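Local coordinates for uncharacterized protein (Bombyx mori, PDB 5AZ0) that probably reduces aldehydes and ketones with a nicotinamide cofactor, as a silkworm member of the aldo-keto reductase family, AKR2E5, at residues T278-K281 against S282-L285. Sequence-based numbering, arbitrary orientation.
With ACT (acetate ion), chain K.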
# COMPACT_ATOMS: atom_id res chain seq x y z
N THR A 278 8.13 1.68 -8.62
CA THR A 278 9.01 1.99 -9.76
C THR A 278 9.63 0.70 -10.27
O THR A 278 9.74 -0.25 -9.53
CB THR A 278 10.12 2.97 -9.33
OG1 THR A 278 10.93 3.31 -10.46
CG2 THR A 278 11.00 2.40 -8.21
N VAL A 279 10.03 0.66 -11.54
CA VAL A 279 10.75 -0.47 -12.12
C VAL A 279 12.15 -0.02 -12.55
O VAL A 279 12.80 -0.73 -13.31
CB VAL A 279 9.97 -1.14 -13.29
CG1 VAL A 279 8.58 -1.56 -12.86
CG2 VAL A 279 9.82 -0.21 -14.50
N THR A 280 12.63 1.09 -12.00
CA THR A 280 13.92 1.69 -12.36
C THR A 280 14.82 1.74 -11.19
O THR A 280 14.50 2.39 -10.20
CB THR A 280 13.73 3.14 -12.81
OG1 THR A 280 12.86 3.18 -13.96
CG2 THR A 280 15.05 3.80 -13.15
N LYS A 281 15.98 1.12 -11.31
CA LYS A 281 16.81 0.90 -10.15
C LYS A 281 17.36 2.17 -9.53
O LYS A 281 17.71 2.20 -8.30
CB LYS A 281 17.99 -0.02 -10.49
CG LYS A 281 17.60 -1.40 -11.00
CD LYS A 281 18.84 -2.22 -11.37
CE LYS A 281 18.45 -3.35 -12.28
NZ LYS A 281 19.38 -4.51 -12.16
N SER A 282 17.58 3.18 -10.37
CA SER A 282 18.09 4.45 -9.79
C SER A 282 16.98 5.06 -8.89
O SER A 282 17.28 5.59 -7.85
CB SER A 282 18.58 5.43 -10.86
OG SER A 282 17.68 5.43 -11.95
N ARG A 283 15.72 4.96 -9.30
CA ARG A 283 14.59 5.40 -8.45
C ARG A 283 14.46 4.59 -7.17
O ARG A 283 14.34 5.14 -6.08
CB ARG A 283 13.33 5.44 -9.27
CG ARG A 283 13.33 6.68 -10.17
CD ARG A 283 12.29 6.54 -11.24
NE ARG A 283 12.23 7.66 -12.19
CZ ARG A 283 11.71 7.59 -13.42
NH1 ARG A 283 11.23 6.44 -13.92
NH2 ARG A 283 11.70 8.67 -14.18
N VAL A 284 14.68 3.29 -7.29
CA VAL A 284 14.71 2.42 -6.13
C VAL A 284 15.72 2.93 -5.17
O VAL A 284 15.47 3.06 -3.97
CB VAL A 284 15.05 0.97 -6.51
CG1 VAL A 284 15.29 0.10 -5.32
CG2 VAL A 284 13.92 0.40 -7.32
N LEU A 285 16.90 3.22 -5.66
CA LEU A 285 17.97 3.70 -4.76
C LEU A 285 17.66 5.08 -4.13
O LEU A 285 17.90 5.34 -2.95
CB LEU A 285 19.29 3.78 -5.56
CG LEU A 285 20.49 4.31 -4.80
CD1 LEU A 285 20.69 3.58 -3.50
CD2 LEU A 285 21.76 4.31 -5.70
C ACT K . 9.19 3.80 -13.04
O ACT K . 9.42 4.87 -12.42
OXT ACT K . 10.14 3.18 -13.50
CH3 ACT K . 7.82 3.20 -13.22
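Thr-278, Thr-280 and Arg-283 converge on one acetate ion at the start of helix 281-287, in the loop that follows the last strand of the aldo-keto reductase TIM barrel. In relatives of this family the equivalent loop and arginine hold the 2'-phosphate of NADPH, so the acetate, probably from the crystallisation liquor, is likely to occupy part of that anion pocket. Acetate OXT accepts from Thr-280 OG1 at 2.8 Å. Val-279 N adds a fairly straight bond to the same oxygen (N-H...O 160°). The other oxygen, O, takes two bonds of poorer geometry, both weak: from Arg-283 NH1 at 2.8 Å and from Thr-278 OG1 at 2.9 Å. The guanidinium, carried on a chain extended from CG to NE, meets O obliquely while OXT lies at its edge and in its plane. Thr-280 occupies the N-cap position, yet its hydroxyl is turned to the acetate and makes no capping bond. Thr-278 has OG1 anti to its amide nitrogen (chi1 -177°), which brings the oxygen over Arg-283 CB and lets it accept from Thr-280 N at 3.2 Å, forming an ST turn. With that rotation Thr-278 CG2 lies against Val-284 CG2 at 3.6 Å. A valine here, with no hydroxyl, would probably leave Thr-280 N without its acceptor within the turn and cost the anion one weak donor. Further out, Lys-281 pairs with Asp-56 in a salt bridge and Val-284 packs on Ala-61, tying the first turn to helix 51-64. That turn is set by Leu-285 N bonding to Lys-281 O and by Val-284 N donating to Thr-280 O at 3.1 Å.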